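Local coordinates for protein aryl acylamidase (bacterium CSBL00001, PDB 4YJ6) that probably hydrolyses the amide bond of N-acyl anilines as an aryl acylamidase of the amidase signature family, at residues 132-136 / 137-141; 346-349 / 350-353; 355-358 / 359-362. All blocks are in the same frame, centred on the assembly; numbering follows the deposited sequence.

How the contacts relate
The three contacts follow one another along the chain and pack together on the same side of its centre. The centre of contact 1 lies about 16 Å from that of contact 2 and 14 Å from that of contact 3, while contacts 2 and 3 have centres about 12 Å apart. F138 of contact 1 bridges to contact 3, its CD2 3.4 Å from L356 CD1. V135 CG1 lies 3.9 Å from P353 CD of contact 2, and I352 CB lies 3.7 Å from M357 CE between contacts 2 and 3. Contact 1 is the buried one, with G137 about 4 Å from a bound phosphate by nearest atoms; a different phosphate sits on contact 2 at the surface.

Contact 1: residues 132-136 / 137-141; sequences NSPVY and GFRGT
P134 O is gripped by two donors. G137 N reaches it at 2.9 Å with an N-H...O angle of 152°, and S133 OG reaches it at the same 2.9 Å. The two use different parts of the oxygen: the serine hydroxyl lies in the carbonyl plane on a lone pair, whereas the amide of G137 comes from above that plane, 46° out of it. S133 has its OG anti to the backbone N (chi1 167°), which carries the hydroxyl over to the next residue's carbonyl.

One residue on, F138 N donates to V135 O at 3.0 Å, so two turns overlap. Backbone angles of V135 and Y136 are close to a type II turn, and those of Y136 and G137, both with positive phi, are close to type I'. At G137 a side chain would collide with Y136 O, and its backbone sits at a positive phi that glycine accommodates most easily.

After the turns the chain doubles back under the proline. R139 CG lies 3.5 Å from P134 CB, and P134 CG also lies 3.2 Å from T141 O. R139 puts CG between its backbone N and carbonyl carbon, setting its first methylenes against P134 CB. A water donates to V135 O and accepts a weak bond from R139 NE. The far polar ends are held by others: R139 NH1 and T141 OG1 both bond to T413 O, and Y136 OH bonds to S333 OG on helix 315-339.

P134 also touches the loop at S163. Together the bonds define two overlapping beta turns that run into an inverse gamma turn centred on F138, in the buried loop that leaves strand 126-131 of the amidase fold, beside a bound phosphate.

Contact 2: residues 346-349 / 350-353; sequences GEHR and ADIP. With PO4 (phosphate ion), chain C.
R349 reaches along the chain to I352, and its NH1 lies 2.8 Å from I352 O. The carbonyl oxygen meets the edge of the guanidinium near its plane, yet the N-H...O angle of only 123° makes this a weak bond. The side chain leaves with CG anti to the backbone N (chi1 170°), and a bend at chi2 carries the guanidinium on to I352 O. Its stronger polar partner is D354, which forms a salt bridge with NH2.

The backbone supplies straighter links. R349 O accepts from I352 N at 3.1 Å, and H348 O accepts from D351 N at 3.0 Å. A350 joins through its amide, which donates to a water that in turn donates to E347 O, bridging E347 to A350 where the turn passes into the 3-10 segment.

H348 and D351 face a phosphate ion, probably from the crystallisation liquor. H348 ND1 donates to phosphate O1 at 2.7 Å, nearly straight at 170°, with the oxygen in the plane of the ring at its edge. The CG of E347 packs over one face of the imidazole, 3.8 Å above its plane. D351 OD1 lies 2.6 Å from phosphate O3. On the other branch of the carboxylate, D351 OD2 accepts from A102 N.

The segment forms a type I turn from G346 to R349 running into a short 3-10 turn, at the surface between helix 315-339 and helix 354-363, with P353 at the N-cap of the latter.

Contact 3: residues 355-358 / 359-362; sequences ALMK and WIDA
K358 and W359 run alongside each other in the same direction from helix 354-363, in an alpha-helical stretch whose other side chains meet at i to i+3 and i to i+4 spacing. The CE methylene of K358 sits over one face of the indole in a CH-pi contact, 3.8 Å from the centroid of the five-membered ring and 28° off its normal. The lysine chain bends at chi3 (70°), bringing CE back above the ring. Beyond it, one water accepts from both K358 NZ and W359 NE1, and its oxygen lies in the indole plane at the edge.

On another side of the helix the pairs are apolar. L356 and I360 cross obliquely, with L356 CD1 4.0 Å from I360 CG1. M357, a selenomethionine, folds back through bends at chi2 and chi3 so that its SE reaches I360 CG2 at 3.8 Å. I360 therefore lies against both residues, and it also touches T330 and V331 of helix 315-339.

Backbone bonds follow the helix: I360 N to L356 O, D361 N to M357 O, A362 N to K358 O. The indole stands near D320 and C323 of helix 315-339, and its ring meets that of F138 with the planes about 25° apart. A leucine in place of W359 would probably leave the CE methylene of K358 without a flat face to rest on and the bridging water without one of its donors.

W359 N is 3.8 Å from A355 O and instead makes a weak bond to L356 O; the buried A355 O has no partner in the model, its near neighbour being W359 CD1 at 3.3 Å.

Contact 1: residues 132-136 / 137-141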
loop_
_atom_site.group_PDB
_atom_site.type_symbol
_atom_site.label_atom_id
_atom_site.label_comp_id
_atom_site.label_asym_id
_atom_site.label_seq_id
_atom_site.Cartn_x
_atom_site.Cartn_y
_atom_site.Cartn_z
ATOM N N ASN A 132 -1.719 8.056 -8.391
ATOM C CA ASN A 132 -1.350 9.247 -7.613
ATOM C C ASN A 132 -0.835 8.914 -6.203
ATOM O O ASN A 132 -1.318 7.961 -5.577
ATOM C CB ASN A 132 -2.607 10.113 -7.458
ATOM C CG ASN A 132 -2.296 11.575 -7.157
ATOM O OD1 ASN A 132 -1.213 12.056 -7.397
ATOM N ND2 ASN A 132 -3.290 12.285 -6.617
ATOM N N SER A 133 0.107 9.735 -5.730
ATOM C CA SER A 133 0.665 9.672 -4.371
ATOM C C SER A 133 0.827 11.124 -3.903
ATOM O O SER A 133 0.995 12.020 -4.736
ATOM C CB SER A 133 2.056 8.961 -4.414
ATOM O OG SER A 133 2.818 9.123 -3.192
ATOM N N PRO A 134 0.791 11.363 -2.578
ATOM C CA PRO A 134 1.216 12.646 -2.018
ATOM C C PRO A 134 2.720 12.837 -2.193
ATOM O O PRO A 134 3.482 11.874 -2.417
ATOM C CB PRO A 134 0.907 12.492 -0.520
ATOM C CG PRO A 134 1.148 11.013 -0.271
ATOM C CD PRO A 134 0.524 10.364 -1.521
ATOM N N VAL A 135 3.156 14.082 -2.099
ATOM C CA VAL A 135 4.547 14.429 -2.351
ATOM C C VAL A 135 5.470 13.640 -1.433
ATOM O O VAL A 135 5.290 13.625 -0.229
ATOM C CB VAL A 135 4.791 15.956 -2.163
ATOM C CG1 VAL A 135 6.290 16.269 -2.135
ATOM C CG2 VAL A 135 4.034 16.765 -3.261
ATOM N N TYR A 136 6.445 12.962 -2.036
ATOM C CA TYR A 136 7.441 12.167 -1.305
ATOM C C TYR A 136 6.796 11.111 -0.393
ATOM O O TYR A 136 7.449 10.590 0.523
ATOM C CB TYR A 136 8.392 13.076 -0.493
ATOM C CG TYR A 136 9.600 13.573 -1.274
ATOM C CD1 TYR A 136 10.526 12.675 -1.762
ATOM C CD2 TYR A 136 9.820 14.947 -1.514
ATOM C CE1 TYR A 136 11.649 13.105 -2.472
ATOM C CE2 TYR A 136 10.934 15.386 -2.217
ATOM C CZ TYR A 136 11.838 14.462 -2.697
ATOM O OH TYR A 136 12.955 14.853 -3.402
ATOM N N GLY A 137 5.552 10.743 -0.684
ATOM C CA GLY A 137 4.840 9.763 0.141
ATOM C C GLY A 137 4.561 10.240 1.571
ATOM O O GLY A 137 4.155 9.446 2.404
ATOM N N PHE A 138 4.741 11.534 1.849
ATOM C CA PHE A 138 4.939 11.955 3.255
ATOM C C PHE A 138 3.604 12.322 3.930
ATOM O O PHE A 138 3.450 13.410 4.506
ATOM C CB PHE A 138 5.983 13.098 3.336
ATOM C CG PHE A 138 6.830 13.084 4.606
ATOM C CD1 PHE A 138 6.292 13.443 5.829
ATOM C CD2 PHE A 138 8.168 12.759 4.559
ATOM C CE1 PHE A 138 7.095 13.439 7.007
ATOM C CE2 PHE A 138 8.956 12.737 5.729
ATOM C CZ PHE A 138 8.396 13.081 6.944
ATOM N N ARG A 139 2.644 11.403 3.848
ATOM C CA ARG A 139 1.385 11.475 4.613
ATOM C C ARG A 139 0.494 10.299 4.237
ATOM O O ARG A 139 0.663 9.686 3.176
ATOM C CB ARG A 139 0.605 12.779 4.349
ATOM C CG ARG A 139 0.400 13.062 2.846
ATOM C CD ARG A 139 -0.216 14.461 2.581
ATOM N NE ARG A 139 0.703 15.520 2.971
ATOM C CZ ARG A 139 0.353 16.737 3.381
ATOM N NH1 ARG A 139 -0.927 17.083 3.485
ATOM N NH2 ARG A 139 1.309 17.607 3.700
ATOM N N GLY A 140 -0.468 10.004 5.109
ATOM C CA GLY A 140 -1.399 8.905 4.918
ATOM C C GLY A 140 -2.665 9.293 4.149
ATOM O O GLY A 140 -3.667 8.575 4.199
ATOM N N THR A 141 -2.604 10.422 3.445
ATOM C CA THR A 141 -3.657 10.831 2.523
ATOM C C THR A 141 -3.019 10.982 1.145
ATOM O O THR A 141 -1.790 11.040 1.019
ATOM C CB THR A 141 -4.242 12.182 2.911
ATOM O OG1 THR A 141 -3.153 13.089 3.123
ATOM C CG2 THR A 141 -5.083 12.032 4.218
HETATM O O HOH W 1 3.189 15.031 1.105
#

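Contact 2: residues 346-349 / 350-353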
loop_
_atom_site.group_PDB
_atom_site.type_symbol
_atom_site.label_atom_id
_atom_site.label_comp_id
_atom_site.label_asym_id
_atom_site.label_seq_id
_atom_site.Cartn_x
_atom_site.Cartn_y
_atom_site.Cartn_z
ATOM N N GLY A 346 14.831 26.152 -3.392
ATOM C CA GLY A 346 14.767 27.537 -3.842
ATOM C C GLY A 346 13.677 27.781 -4.867
ATOM O O GLY A 346 12.516 27.969 -4.522
ATOM N N GLU A 347 14.056 27.774 -6.141
ATOM C CA GLU A 347 13.129 28.101 -7.224
ATOM C C GLU A 347 11.781 27.389 -7.107
ATOM O O GLU A 347 10.734 27.998 -7.304
ATOM C CB GLU A 347 13.745 27.763 -8.586
ATOM C CG GLU A 347 12.840 28.213 -9.714
ATOM C CD GLU A 347 13.416 27.969 -11.092
ATOM O OE1 GLU A 347 14.525 27.387 -11.185
ATOM O OE2 GLU A 347 12.732 28.348 -12.070
ATOM N N HIS A 348 11.804 26.094 -6.791
ATOM C CA HIS A 348 10.591 25.282 -6.821
ATOM C C HIS A 348 10.138 24.901 -5.420
ATOM O O HIS A 348 9.468 23.898 -5.238
ATOM C CB HIS A 348 10.844 24.015 -7.618
ATOM C CG HIS A 348 11.303 24.283 -9.017
ATOM N ND1 HIS A 348 10.481 24.856 -9.961
ATOM C CD2 HIS A 348 12.496 24.090 -9.623
ATOM C CE1 HIS A 348 11.142 24.985 -11.099
ATOM N NE2 HIS A 348 12.370 24.533 -10.918
ATOM N N ARG A 349 10.521 25.723 -4.451
ATOM C CA ARG A 349 10.097 25.559 -3.060
ATOM C C ARG A 349 8.597 25.324 -2.886
ATOM O O ARG A 349 8.169 24.535 -2.020
ATOM C CB ARG A 349 10.540 26.809 -2.288
ATOM C CG ARG A 349 9.998 26.943 -0.876
ATOM C CD ARG A 349 10.459 25.827 0.056
ATOM N NE ARG A 349 9.816 25.996 1.361
ATOM C CZ ARG A 349 8.639 25.479 1.703
ATOM N NH1 ARG A 349 7.944 24.710 0.859
ATOM N NH2 ARG A 349 8.153 25.741 2.901
ATOM N N ALA A 350 7.775 25.987 -3.692
ATOM C CA ALA A 350 6.327 25.899 -3.500
ATOM C C ALA A 350 5.815 24.482 -3.755
ATOM O O ALA A 350 4.701 24.152 -3.348
ATOM C CB ALA A 350 5.604 26.882 -4.422
ATOM N N ASP A 351 6.617 23.654 -4.435
ATOM C CA ASP A 351 6.174 22.288 -4.761
ATOM C C ASP A 351 6.231 21.341 -3.543
ATOM O O ASP A 351 5.672 20.239 -3.577
ATOM C CB ASP A 351 7.013 21.693 -5.889
ATOM C CG ASP A 351 6.831 22.439 -7.217
ATOM O OD1 ASP A 351 5.997 23.386 -7.291
ATOM O OD2 ASP A 351 7.524 22.058 -8.176
ATOM N N ILE A 352 6.906 21.775 -2.485
ATOM C CA ILE A 352 7.020 20.988 -1.267
ATOM C C ILE A 352 6.065 21.530 -0.196
ATOM O O ILE A 352 6.115 22.716 0.117
ATOM C CB ILE A 352 8.461 21.065 -0.693
ATOM C CG1 ILE A 352 9.494 20.611 -1.738
ATOM C CG2 ILE A 352 8.588 20.225 0.573
ATOM C CD1 ILE A 352 9.340 19.119 -2.197
ATOM N N PRO A 353 5.220 20.664 0.380
ATOM C CA PRO A 353 4.310 21.123 1.442
ATOM C C PRO A 353 5.081 21.689 2.622
ATOM O O PRO A 353 6.145 21.168 2.954
ATOM C CB PRO A 353 3.602 19.833 1.878
ATOM C CG PRO A 353 3.672 18.936 0.733
ATOM C CD PRO A 353 4.964 19.256 0.013
HETATM P P PO4 C . 6.934 24.977 -10.222
HETATM O O1 PO4 C . 7.974 25.878 -9.584
HETATM O O2 PO4 C . 7.512 23.584 -10.356
HETATM O O3 PO4 C . 5.661 24.931 -9.379
HETATM O O4 PO4 C . 6.600 25.547 -11.586
HETATM O O HOH W 2 8.395 28.067 -5.765
#

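Contact 3: residues 355-358 / 359-362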
loop_
_atom_site.group_PDB
_atom_site.type_symbol
_atom_site.label_atom_id
_atom_site.label_comp_id
_atom_site.label_asym_id
_atom_site.label_seq_id
_atom_site.Cartn_x
_atom_site.Cartn_y
_atom_site.Cartn_z
ATOM N N ALA A 355 4.541 21.325 5.746
ATOM C CA ALA A 355 4.665 20.322 6.809
ATOM C C ALA A 355 5.829 19.381 6.546
ATOM O O ALA A 355 6.472 18.897 7.465
ATOM C CB ALA A 355 3.358 19.514 6.949
ATOM N N LEU A 356 6.076 19.107 5.266
ATOM C CA LEU A 356 7.219 18.292 4.884
ATOM C C LEU A 356 8.520 19.081 5.017
ATOM O O LEU A 356 9.497 18.581 5.543
ATOM C CB LEU A 356 7.050 17.788 3.440
ATOM C CG LEU A 356 8.276 17.061 2.862
ATOM C CD1 LEU A 356 8.812 16.013 3.799
ATOM C CD2 LEU A 356 7.881 16.423 1.508
HETATM N N MSE A 357 8.525 20.334 4.569
HETATM C CA MSE A 357 9.734 21.143 4.675
HETATM C C MSE A 357 10.136 21.277 6.143
HETATM O O MSE A 357 11.309 21.396 6.466
HETATM C CB MSE A 357 9.526 22.525 4.023
HETATM C CG MSE A 357 10.795 23.329 3.856
HETATM SE SE MSE A 357 12.054 22.462 2.580
HETATM C CE MSE A 357 11.231 22.907 0.855
ATOM N N LYS A 358 9.168 21.253 7.055
ATOM C CA LYS A 358 9.520 21.272 8.477
ATOM C C LYS A 358 10.505 20.145 8.806
ATOM O O LYS A 358 11.525 20.362 9.463
ATOM C CB LYS A 358 8.265 21.107 9.326
ATOM C CG LYS A 358 8.547 20.906 10.815
ATOM C CD LYS A 358 7.235 20.688 11.562
ATOM C CE LYS A 358 6.613 19.333 11.223
ATOM N NZ LYS A 358 5.594 18.906 12.237
ATOM N N TRP A 359 10.190 18.935 8.345
ATOM C CA TRP A 359 11.041 17.772 8.667
ATOM C C TRP A 359 12.334 17.811 7.862
ATOM O O TRP A 359 13.401 17.407 8.358
ATOM C CB TRP A 359 10.268 16.480 8.388
ATOM C CG TRP A 359 9.163 16.289 9.360
ATOM C CD1 TRP A 359 7.834 16.372 9.119
ATOM C CD2 TRP A 359 9.305 16.001 10.758
ATOM N NE1 TRP A 359 7.123 16.126 10.284
ATOM C CE2 TRP A 359 8.012 15.916 11.303
ATOM C CE3 TRP A 359 10.410 15.813 11.592
ATOM C CZ2 TRP A 359 7.783 15.641 12.661
ATOM C CZ3 TRP A 359 10.196 15.536 12.925
ATOM C CH2 TRP A 359 8.886 15.450 13.448
ATOM N N ILE A 360 12.236 18.270 6.616
ATOM C CA ILE A 360 13.417 18.472 5.784
ATOM C C ILE A 360 14.435 19.372 6.506
ATOM O O ILE A 360 15.620 19.051 6.580
ATOM C CB ILE A 360 13.028 19.083 4.413
ATOM C CG1 ILE A 360 12.212 18.081 3.604
ATOM C CG2 ILE A 360 14.272 19.515 3.640
ATOM C CD1 ILE A 360 12.837 16.711 3.549
ATOM N N ASP A 361 13.968 20.475 7.081
ATOM C CA ASP A 361 14.872 21.361 7.798
ATOM C C ASP A 361 15.322 20.722 9.111
ATOM O O ASP A 361 16.461 20.890 9.531
ATOM C CB ASP A 361 14.189 22.703 8.086
ATOM C CG ASP A 361 13.976 23.543 6.837
ATOM O OD1 ASP A 361 14.669 23.346 5.810
ATOM O OD2 ASP A 361 13.105 24.434 6.897
ATOM N N ALA A 362 14.428 19.983 9.754
ATOM C CA ALA A 362 14.732 19.429 11.061
ATOM C C ALA A 362 15.903 18.438 10.975
ATOM O O ALA A 362 16.690 18.305 11.934
ATOM C CB ALA A 362 13.496 18.752 11.623
HETATM O O HOH W 3 4.360 16.562 11.053
#